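PDB 6IYR: type I modular polyketide synthase from Streptomyces albus subsp. albus, which probably loads an acyl extender unit from its coenzyme A thioester onto the acyl carrier protein in module 8 of salinomycin polyketide assembly. Local coordinates for residues N285-S289 against G406-T410; V259-E263 against G310-R314; P33-T37 against L146-V152. One frame throughout, in Å; residues are numbered along the deposited sequence.

Contact 1. Residues N285-S289 against G406-T410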
ATOM      1  N   ASN A 285      -9.983  10.554   4.588  1.00 29.20           N
ATOM      2  CA  ASN A 285      -9.113   9.997   3.577  1.00 32.21           C
ATOM      3  C   ASN A 285      -8.838  10.905   2.385  1.00 37.11           C
ATOM      4  O   ASN A 285      -7.958  10.613   1.601  1.00 36.00           O
ATOM      5  CB  ASN A 285      -9.669   8.685   3.112  1.00 31.59           C
ATOM      6  CG  ASN A 285      -9.782   7.706   4.242  1.00 35.51           C
ATOM      7  OD1 ASN A 285      -9.040   7.781   5.196  1.00 34.63           O
ATOM      8  ND2 ASN A 285     -10.812   6.912   4.225  1.00 38.79           N
ATOM      9  N   GLY A 286      -9.590  11.999   2.263  1.00 35.68           N
ATOM     10  CA  GLY A 286      -9.440  12.943   1.157  1.00 35.58           C
ATOM     11  C   GLY A 286     -10.398  14.099   1.383  1.00 33.12           C
ATOM     12  O   GLY A 286     -11.262  14.013   2.236  1.00 38.07           O
ATOM     13  N   PRO A 287     -10.228  15.200   0.660  1.00 32.57           N
ATOM     14  CA  PRO A 287     -11.084  16.367   0.894  1.00 36.27           C
ATOM     15  C   PRO A 287     -12.591  16.103   0.734  1.00 34.37           C
ATOM     16  O   PRO A 287     -13.391  16.863   1.258  1.00 35.54           O
ATOM     17  CB  PRO A 287     -10.605  17.380  -0.168  1.00 39.87           C
ATOM     18  CG  PRO A 287      -9.881  16.578  -1.189  1.00 40.53           C
ATOM     19  CD  PRO A 287      -9.324  15.382  -0.489  1.00 39.69           C
ATOM     20  N   GLN A 288     -12.975  15.050   0.021  1.00 40.36           N
ATOM     21  CA  GLN A 288     -14.399  14.666  -0.098  1.00 41.05           C
ATOM     22  C   GLN A 288     -14.626  13.191   0.186  1.00 37.59           C
ATOM     23  O   GLN A 288     -15.491  12.549  -0.414  1.00 38.03           O
ATOM     24  CB  GLN A 288     -14.899  14.966  -1.500  1.00 42.66           C
ATOM     25  CG  GLN A 288     -14.934  16.444  -1.818  1.00 53.57           C
ATOM     26  CD  GLN A 288     -16.264  17.070  -1.475  1.00 68.47           C
ATOM     27  OE1 GLN A 288     -16.322  18.067  -0.758  1.00 86.68           O
ATOM     28  NE2 GLN A 288     -17.348  16.466  -1.958  1.00 83.89           N
ATOM     29  N   SER A 289     -13.889  12.670   1.159  1.00 35.53           N
ATOM     30  CA  SER A 289     -13.838  11.264   1.331  1.00 36.29           C
ATOM     31  C   SER A 289     -13.581  10.890   2.797  1.00 36.40           C
ATOM     32  O   SER A 289     -12.490  11.119   3.323  1.00 32.75           O
ATOM     33  CB  SER A 289     -12.774  10.759   0.356  1.00 43.04           C
ATOM     34  OG  SER A 289     -12.588   9.398   0.533  1.00 58.16           O
ATOM     35  N   GLY A 406      -7.987   8.043  -2.552  1.00 29.41           N
ATOM     36  CA  GLY A 406      -7.979   9.157  -1.610  1.00 28.34           C
ATOM     37  C   GLY A 406      -6.716  10.000  -1.689  1.00 29.01           C
ATOM     38  O   GLY A 406      -6.761  11.226  -1.577  1.00 24.38           O
ATOM     39  N   VAL A 407      -5.579   9.358  -1.913  1.00 27.54           N
ATOM     40  CA  VAL A 407      -4.349  10.154  -2.149  1.00 25.97           C
ATOM     41  C   VAL A 407      -4.521  10.998  -3.417  1.00 30.11           C
ATOM     42  O   VAL A 407      -4.254  12.205  -3.429  1.00 32.84           O
ATOM     43  CB  VAL A 407      -3.102   9.259  -2.257  1.00 28.56           C
ATOM     44  CG1 VAL A 407      -1.834  10.089  -2.565  1.00 26.21           C
ATOM     45  CG2 VAL A 407      -2.928   8.431  -0.991  1.00 32.76           C
ATOM     46  N   GLN A 408      -5.041  10.375  -4.473  1.00 29.33           N
ATOM     47  CA  GLN A 408      -5.203  11.069  -5.750  1.00 29.36           C
ATOM     48  C   GLN A 408      -6.159  12.245  -5.636  1.00 35.89           C
ATOM     49  O   GLN A 408      -5.901  13.335  -6.180  1.00 33.81           O
ATOM     50  CB  GLN A 408      -5.733  10.091  -6.811  1.00 33.33           C
ATOM     51  CG  GLN A 408      -5.767  10.688  -8.213  1.00 31.13           C
ATOM     52  CD  GLN A 408      -4.377  11.021  -8.736  1.00 28.60           C
ATOM     53  OE1 GLN A 408      -3.997  12.194  -8.850  1.00 37.80           O
ATOM     54  NE2 GLN A 408      -3.578   9.999  -8.934  1.00 28.37           N
ATOM     55  N   GLU A 409      -7.202  12.074  -4.829  1.00 32.83           N
ATOM     56  CA  GLU A 409      -8.157  13.151  -4.589  1.00 34.63           C
ATOM     57  C   GLU A 409      -7.496  14.325  -3.866  1.00 28.49           C
ATOM     58  O   GLU A 409      -7.796  15.496  -4.138  1.00 31.01           O
ATOM     59  CB  GLU A 409      -9.348  12.599  -3.771  1.00 42.13           C
ATOM     60  CG  GLU A 409     -10.461  13.597  -3.473  1.00 50.58           C
ATOM     61  CD  GLU A 409     -11.637  12.967  -2.717  1.00 50.08           C
ATOM     62  OE1 GLU A 409     -11.648  12.939  -1.463  1.00 39.27           O
ATOM     63  OE2 GLU A 409     -12.591  12.552  -3.386  1.00 39.78           O
ATOM     64  N   THR A 410      -6.601  14.053  -2.915  1.00 34.15           N
ATOM     65  CA  THR A 410      -5.955  15.180  -2.256  1.00 33.61           C
ATOM     66  C   THR A 410      -4.859  15.836  -3.102  1.00 32.29           C
ATOM     67  O   THR A 410      -4.759  17.064  -3.128  1.00 34.25           O
ATOM     68  CB  THR A 410      -5.502  14.930  -0.810  1.00 32.90           C
ATOM     69  OG1 THR A 410      -4.093  15.110  -0.682  1.00 59.97           O
ATOM     70  CG2 THR A 410      -5.959  13.643  -0.299  1.00 27.17           C
TER
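Glu-409 of helix 404-414 reaches across to the turn formed by Pro-287 and Gln-288, passing alongside the proline ring on the way. The glutamate chain and the ring run antiparallel beside each other, with Glu-409 CG 3.7 Å from Pro-287 CD and nearly as close to CG of the same ring. With CG anti to the backbone N (chi1 -178°) and CD carrying on in an extended line, the glutamate stretches straight off its helix, and its carboxylate reaches the peptide N-H of Gln-288. Gln-288 N gives a hydrogen bond of 2.9 Å to Glu-409 OE1, with an N-H...O angle of 154°. The donor stands well above the carboxylate plane, 59° out of it, so this bond uses the oxygen obliquely. Ser-289 CB, which points toward the helix, lies only 3.1 Å from Glu-409 OE1, so the oxygen that takes the bond is also packed closely against this carbon. Glu-409 OE2 sits beside Gln-288 CB at 3.8 Å. On the strand side, Asn-285 turns its amide away from the helix, and its OD1 is hydrogen-bonded to NE2 of His-219. The turn is closed by Ser-289 N bonding to Gly-286 O at 3.1 Å. Two residues, Asn-285 and Gly-286, lie opposite the single Ser-289: the classic beta bulge, here next to the turn of the hairpin made by strands 279-286 and 289-294.

Contact 2. Residues V259-E263 against G310-R314; sequences VSVAE and GVRAR
Val-311 points its side chain at strand 257-261. From CB, its CG1 lies anti to the backbone N (chi1 169°) and runs in among three neighbours: Val-311 CG1 meets Val-261 CG1 at 3.7 Å, Ala-262 O at 3.8 Å and, a little farther off, Glu-263 CB. The other methyl, Val-311 CG2, rests 4.0 Å from Glu-263 OE1, and the two side chains cross at about a right angle. That carboxylate oxygen has a stronger partner in Arg-271 of helix 265-273, with which it forms a salt bridge. Beyond Val-311 the backbones run antiparallel. Ala-262 N bonds to Arg-312 O at 3.0 Å, and Ser-260 and Arg-314 form a hydrogen-bonded pair. Arg-314 O is gripped twice, by Ser-260 N at 2.8 Å and by Ser-260 OG at 3.2 Å, the hydroxyl coming in tilted from the carbonyl plane. Val-261 and Ala-313, the non-hydrogen-bonded pair, share the face that packs on Cys-306 of helix 296-308, while Ser-260 and Arg-314 lie on the other face. Main-chain bonds thus set the register of this outermost strand, apolar side chains pack it on the helix, and Arg-314, on the face away from that helix, is exposed, as is Arg-312.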
ATOM      1  N   VAL A 259     -19.317   3.181   7.279  1.00 27.44           N
ATOM      2  CA  VAL A 259     -19.775   3.597   5.991  1.00 29.46           C
ATOM      3  C   VAL A 259     -18.906   4.735   5.459  1.00 30.17           C
ATOM      4  O   VAL A 259     -18.486   5.647   6.200  1.00 26.47           O
ATOM      5  CB  VAL A 259     -21.289   3.971   5.954  1.00 37.36           C
ATOM      6  CG1 VAL A 259     -22.137   3.055   6.823  1.00 39.90           C
ATOM      7  CG2 VAL A 259     -21.532   5.412   6.285  1.00 41.30           C
ATOM      8  N   SER A 260     -18.625   4.662   4.167  1.00 24.30           N
ATOM      9  CA  SER A 260     -17.912   5.732   3.471  1.00 28.23           C
ATOM     10  C   SER A 260     -18.911   6.790   3.072  1.00 32.36           C
ATOM     11  O   SER A 260     -20.039   6.480   2.642  1.00 37.29           O
ATOM     12  CB  SER A 260     -17.222   5.215   2.218  1.00 35.09           C
ATOM     13  OG  SER A 260     -18.182   4.601   1.387  1.00 42.69           O
ATOM     14  N   VAL A 261     -18.509   8.038   3.241  1.00 33.48           N
ATOM     15  CA  VAL A 261     -19.341   9.178   2.900  1.00 34.13           C
ATOM     16  C   VAL A 261     -18.522  10.134   2.084  1.00 36.86           C
ATOM     17  O   VAL A 261     -17.428  10.562   2.508  1.00 32.00           O
ATOM     18  CB  VAL A 261     -19.814   9.919   4.153  1.00 30.16           C
ATOM     19  CG1 VAL A 261     -20.822  10.972   3.763  1.00 35.11           C
ATOM     20  CG2 VAL A 261     -20.431   8.941   5.141  1.00 27.34           C
ATOM     21  N   ALA A 262     -19.015  10.420   0.888  1.00 30.10           N
ATOM     22  CA  ALA A 262     -18.301  11.270  -0.045  1.00 33.06           C
ATOM     23  C   ALA A 262     -18.633  12.694   0.285  1.00 36.25           C
ATOM     24  O   ALA A 262     -19.341  13.332  -0.452  1.00 33.65           O
ATOM     25  CB  ALA A 262     -18.694  10.971  -1.494  1.00 32.61           C
ATOM     26  N   GLU A 263     -18.162  13.172   1.424  1.00 35.16           N
ATOM     27  CA  GLU A 263     -18.465  14.507   1.871  1.00 35.79           C
ATOM     28  C   GLU A 263     -17.221  14.929   2.634  1.00 29.39           C
ATOM     29  O   GLU A 263     -16.546  14.093   3.223  1.00 31.88           O
ATOM     30  CB  GLU A 263     -19.677  14.449   2.801  1.00 37.90           C
ATOM     31  CG  GLU A 263     -20.278  15.793   3.200  1.00 40.82           C
ATOM     32  CD  GLU A 263     -21.655  15.676   3.911  1.00 39.38           C
ATOM     33  OE1 GLU A 263     -22.569  16.453   3.574  1.00 40.15           O
ATOM     34  OE2 GLU A 263     -21.811  14.877   4.871  1.00 42.12           O
ATOM     35  N   GLY A 310     -28.328  13.917  -1.622  1.00 39.88           N
ATOM     36  CA  GLY A 310     -27.527  13.629  -2.790  1.00 42.84           C
ATOM     37  C   GLY A 310     -26.094  13.230  -2.488  1.00 43.45           C
ATOM     38  O   GLY A 310     -25.267  13.217  -3.384  1.00 45.31           O
ATOM     39  N   VAL A 311     -25.808  12.812  -1.258  1.00 37.12           N
ATOM     40  CA  VAL A 311     -24.438  12.469  -0.894  1.00 36.94           C
ATOM     41  C   VAL A 311     -24.224  10.960  -0.910  1.00 32.63           C
ATOM     42  O   VAL A 311     -24.964  10.217  -0.300  1.00 36.33           O
ATOM     43  CB  VAL A 311     -24.085  13.077   0.475  1.00 32.96           C
ATOM     44  CG1 VAL A 311     -22.772  12.500   0.994  1.00 36.24           C
ATOM     45  CG2 VAL A 311     -23.951  14.583   0.322  1.00 37.14           C
ATOM     46  N   ARG A 312     -23.284  10.504  -1.712  1.00 37.03           N
ATOM     47  CA  ARG A 312     -23.065   9.078  -1.865  1.00 41.07           C
ATOM     48  C   ARG A 312     -22.482   8.473  -0.594  1.00 37.07           C
ATOM     49  O   ARG A 312     -21.468   8.929  -0.092  1.00 31.89           O
ATOM     50  CB  ARG A 312     -22.118   8.800  -3.027  1.00 49.73           C
ATOM     51  CG  ARG A 312     -22.332   7.420  -3.635  1.00 61.57           C
ATOM     52  CD  ARG A 312     -21.302   7.095  -4.701  1.00 65.76           C
ATOM     53  NE  ARG A 312     -20.290   6.181  -4.177  1.00 75.71           N
ATOM     54  CZ  ARG A 312     -20.194   4.891  -4.494  1.00 80.45           C
ATOM     55  NH1 ARG A 312     -19.242   4.149  -3.942  1.00 72.37           N
ATOM     56  NH2 ARG A 312     -21.026   4.345  -5.378  1.00 83.93           N
ATOM     57  N   ALA A 313     -23.186   7.506  -0.024  1.00 34.27           N
ATOM     58  CA  ALA A 313     -22.736   6.824   1.171  1.00 33.05           C
ATOM     59  C   ALA A 313     -22.850   5.332   0.920  1.00 39.18           C
ATOM     60  O   ALA A 313     -23.878   4.882   0.421  1.00 40.73           O
ATOM     61  CB  ALA A 313     -23.603   7.224   2.347  1.00 31.80           C
ATOM     62  N   ARG A 314     -21.841   4.565   1.326  1.00 31.30           N
ATOM     63  CA  ARG A 314     -21.825   3.104   1.086  1.00 35.30           C
ATOM     64  C   ARG A 314     -21.263   2.356   2.261  1.00 37.32           C
ATOM     65  O   ARG A 314     -20.343   2.822   2.957  1.00 36.49           O
ATOM     66  CB  ARG A 314     -21.005   2.737  -0.164  1.00 37.56           C
ATOM     67  CG  ARG A 314     -21.541   3.362  -1.456  1.00 46.17           C
ATOM     68  CD  ARG A 314     -22.809   2.653  -1.966  1.00 59.00           C
ATOM     69  NE  ARG A 314     -23.880   3.597  -2.317  1.00 70.34           N
ATOM     70  CZ  ARG A 314     -24.204   3.963  -3.553  1.00 71.43           C
ATOM     71  NH1 ARG A 314     -25.157   4.856  -3.753  1.00 76.76           N
ATOM     72  NH2 ARG A 314     -23.607   3.415  -4.600  1.00 99.24           N
TER

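Contact 3. Residues P33-T37 against L146-V152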
ATOM      1  N   PRO A  33      20.256 -11.731  -2.527  1.00106.15           N
ATOM      2  CA  PRO A  33      18.962 -12.191  -3.047  1.00 95.47           C
ATOM      3  C   PRO A  33      18.309 -11.179  -3.994  1.00 91.24           C
ATOM      4  O   PRO A  33      18.368  -9.965  -3.758  1.00 81.18           O
ATOM      5  CB  PRO A  33      18.119 -12.370  -1.781  1.00 89.74           C
ATOM      6  CG  PRO A  33      18.667 -11.366  -0.826  1.00 95.39           C
ATOM      7  CD  PRO A  33      20.117 -11.127  -1.186  1.00101.05           C
ATOM      8  N   ALA A  34      17.723 -11.681  -5.077  1.00 66.96           N
ATOM      9  CA  ALA A  34      17.029 -10.826  -6.025  1.00 63.57           C
ATOM     10  C   ALA A  34      15.788 -10.211  -5.380  1.00 38.74           C
ATOM     11  O   ALA A  34      15.065 -10.861  -4.613  1.00 49.36           O
ATOM     12  CB  ALA A  34      16.641 -11.623  -7.260  1.00 61.01           C
ATOM     13  N   ALA A  35      15.484  -8.991  -5.763  1.00 39.53           N
ATOM     14  CA  ALA A  35      14.191  -8.422  -5.416  1.00 37.37           C
ATOM     15  C   ALA A  35      13.054  -9.184  -6.105  1.00 50.26           C
ATOM     16  O   ALA A  35      12.069  -9.582  -5.460  1.00 42.11           O
ATOM     17  CB  ALA A  35      14.151  -6.959  -5.810  1.00 36.03           C
ATOM     18  N   LEU A  36      13.146  -9.310  -7.429  1.00 38.82           N
ATOM     19  CA  LEU A  36      12.261 -10.205  -8.141  1.00 41.14           C
ATOM     20  C   LEU A  36      13.057 -11.085  -9.071  1.00 47.95           C
ATOM     21  O   LEU A  36      14.020 -10.652  -9.701  1.00 42.04           O
ATOM     22  CB  LEU A  36      11.260  -9.445  -9.000  1.00 43.20           C
ATOM     23  CG  LEU A  36      10.211  -8.625  -8.274  1.00 45.96           C
ATOM     24  CD1 LEU A  36       9.546  -7.664  -9.250  1.00 50.58           C
ATOM     25  CD2 LEU A  36       9.192  -9.552  -7.635  1.00 47.37           C
ATOM     26  N   THR A  37      12.467 -12.217  -9.364  1.00 38.26           N
ATOM     27  CA  THR A  37      13.044 -13.119 -10.300  1.00 50.90           C
ATOM     28  C   THR A  37      11.915 -13.625 -11.189  1.00 48.15           C
ATOM     29  O   THR A  37      10.934 -14.181 -10.700  1.00 56.71           O
ATOM     30  CB  THR A  37      13.752 -14.244  -9.547  1.00 47.94           C
ATOM     31  OG1 THR A  37      14.845 -14.709 -10.334  1.00 70.28           O
ATOM     32  CG2 THR A  37      12.792 -15.376  -9.248  1.00 53.65           C
ATOM     33  N   LEU A 146       4.166 -14.557  -5.272  1.00 39.67           N
ATOM     34  CA  LEU A 146       5.444 -13.894  -5.084  1.00 31.73           C
ATOM     35  C   LEU A 146       6.421 -14.751  -4.326  1.00 37.63           C
ATOM     36  O   LEU A 146       7.621 -14.550  -4.394  1.00 45.24           O
ATOM     37  CB  LEU A 146       5.248 -12.596  -4.329  1.00 39.15           C
ATOM     38  CG  LEU A 146       5.379 -11.264  -5.021  1.00 41.77           C
ATOM     39  CD1 LEU A 146       5.456 -10.222  -3.920  1.00 40.52           C
ATOM     40  CD2 LEU A 146       6.556 -11.149  -5.987  1.00 37.34           C
ATOM     41  N   LEU A 147       5.899 -15.586  -3.451  1.00 39.12           N
ATOM     42  CA  LEU A 147       6.747 -16.472  -2.717  1.00 43.87           C
ATOM     43  C   LEU A 147       7.756 -17.104  -3.656  1.00 46.88           C
ATOM     44  O   LEU A 147       8.891 -17.331  -3.268  1.00 48.40           O
ATOM     45  CB  LEU A 147       5.916 -17.550  -2.037  1.00 48.07           C
ATOM     46  CG  LEU A 147       5.663 -17.298  -0.552  1.00 49.63           C
ATOM     47  CD1 LEU A 147       5.933 -15.860  -0.189  1.00 48.54           C
ATOM     48  CD2 LEU A 147       4.261 -17.702  -0.140  1.00 39.81           C
ATOM     49  N   ASP A 148       7.356 -17.373  -4.895  1.00 46.47           N
ATOM     50  CA  ASP A 148       8.238 -18.117  -5.805  1.00 49.09           C
ATOM     51  C   ASP A 148       9.101 -17.231  -6.661  1.00 47.01           C
ATOM     52  O   ASP A 148      10.183 -17.617  -7.068  1.00 66.79           O
ATOM     53  CB  ASP A 148       7.454 -19.092  -6.652  1.00 49.85           C
ATOM     54  CG  ASP A 148       7.412 -20.462  -6.027  1.00 70.31           C
ATOM     55  OD1 ASP A 148       7.039 -20.563  -4.836  1.00 68.14           O
ATOM     56  OD2 ASP A 148       7.872 -21.422  -6.676  1.00101.14           O
ATOM     57  N   SER A 149       8.697 -15.984  -6.812  1.00 44.77           N
ATOM     58  CA  SER A 149       9.380 -15.104  -7.736  1.00 44.79           C
ATOM     59  C   SER A 149      10.200 -14.042  -7.018  1.00 44.47           C
ATOM     60  O   SER A 149      10.618 -13.066  -7.646  1.00 52.69           O
ATOM     61  CB  SER A 149       8.376 -14.418  -8.677  1.00 47.59           C
ATOM     62  OG  SER A 149       7.081 -14.959  -8.563  1.00 58.37           O
ATOM     63  N   SER A 150      10.343 -14.169  -5.699  1.00 36.98           N
ATOM     64  CA  SER A 150      11.002 -13.137  -4.921  1.00 37.37           C
ATOM     65  C   SER A 150      11.586 -13.721  -3.656  1.00 42.75           C
ATOM     66  O   SER A 150      10.858 -13.948  -2.686  1.00 38.95           O
ATOM     67  CB  SER A 150      10.021 -12.029  -4.552  1.00 39.52           C
ATOM     68  OG  SER A 150      10.662 -11.085  -3.716  1.00 34.35           O
ATOM     69  N   PRO A 151      12.897 -14.001  -3.666  1.00 43.58           N
ATOM     70  CA  PRO A 151      13.588 -14.433  -2.473  1.00 40.36           C
ATOM     71  C   PRO A 151      13.414 -13.448  -1.318  1.00 36.29           C
ATOM     72  O   PRO A 151      13.291 -13.865  -0.187  1.00 40.92           O
ATOM     73  CB  PRO A 151      15.051 -14.440  -2.911  1.00 46.77           C
ATOM     74  CG  PRO A 151      14.987 -14.691  -4.372  1.00 43.93           C
ATOM     75  CD  PRO A 151      13.809 -13.903  -4.817  1.00 42.32           C
ATOM     76  N   VAL A 152      13.399 -12.156  -1.613  1.00 39.11           N
ATOM     77  CA  VAL A 152      13.260 -11.139  -0.565  1.00 39.72           C
ATOM     78  C   VAL A 152      11.876 -11.188   0.100  1.00 34.28           C
ATOM     79  O   VAL A 152      11.761 -11.234   1.327  1.00 32.78           O
ATOM     80  CB  VAL A 152      13.480  -9.739  -1.147  1.00 42.10           C
ATOM     81  CG1 VAL A 152      13.153  -8.661  -0.123  1.00 43.04           C
ATOM     82  CG2 VAL A 152      14.909  -9.613  -1.625  1.00 50.24           C
TER
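Ser-150 and Ala-35 share the short side-chain bond of this contact: the serine hydroxyl donates to the carbonyl, Ser-150 OG to Ala-35 O at 2.7 Å, with the donor tilted 21° from the carbonyl plane. A second bond of the same length runs the other way, from Thr-37 N to Ser-149 O, at an N-H...O angle of 154°. Ser-149 O also receives a CA-H contact from Leu-36 CA at 3.3 Å, and Thr-37 CG2 lies alongside it. Farther back along the chain, Ala-34 O faces Val-152 CG2 at 3.2 Å and Pro-151 CD at 3.3 Å, a carbonyl lodged against carbon. Leu-36 and Leu-146 meet through a single pair of methyls, CD2 to CD2 at 3.5 Å, tighter than usual carbon packing, their side chains lying oblique to each other. Ser-150 is the N-cap of helix 151-164. Its chi1 of 176° carries OG away from its own backbone N, and OG is also hydrogen-bonded to Phe-153 N, so one hydroxyl both caps the helix and holds the N-terminal segment, with Pro-151 filling the first helical position. Strand 36-37 pairs in parallel with strand 453-454, Leu-36 bonding to Arg-454 through the backbone, which brings both ends of the modelled chain to this place. Behind the first shell, Leu-435 and Leu-438 of helix 431-443 pack on Leu-36, and Phe-434 on Leu-146. Helix 188-208 supplies Leu-202 to Leu-146, Val-205 to Ser-150, and Glu-204 and Ala-208 to Val-152.

Contacts 1 and 2 are neighbours, their centres 13 Å apart, and they touch where Gln-288 O meets Ala-262 CB at 3.7 Å. Both reach the mixed sheet of the small, ferredoxin-like subdomain expected of this acyltransferase family: contact 2 pairs its edge strand 313-316 with strand 257-261, and contact 1 docks its hairpin on helix 404-414. Contact 1 is also tied to His-219, which lies next to Ser-220, the probable nucleophile of a GxSxG elbow. Contact 3 lies on the opposite side of the chain's centre, with its centre 33 Å from that of contact 1 and 40 Å from that of contact 2. Its nearest atoms are about 21 Å from contact 1.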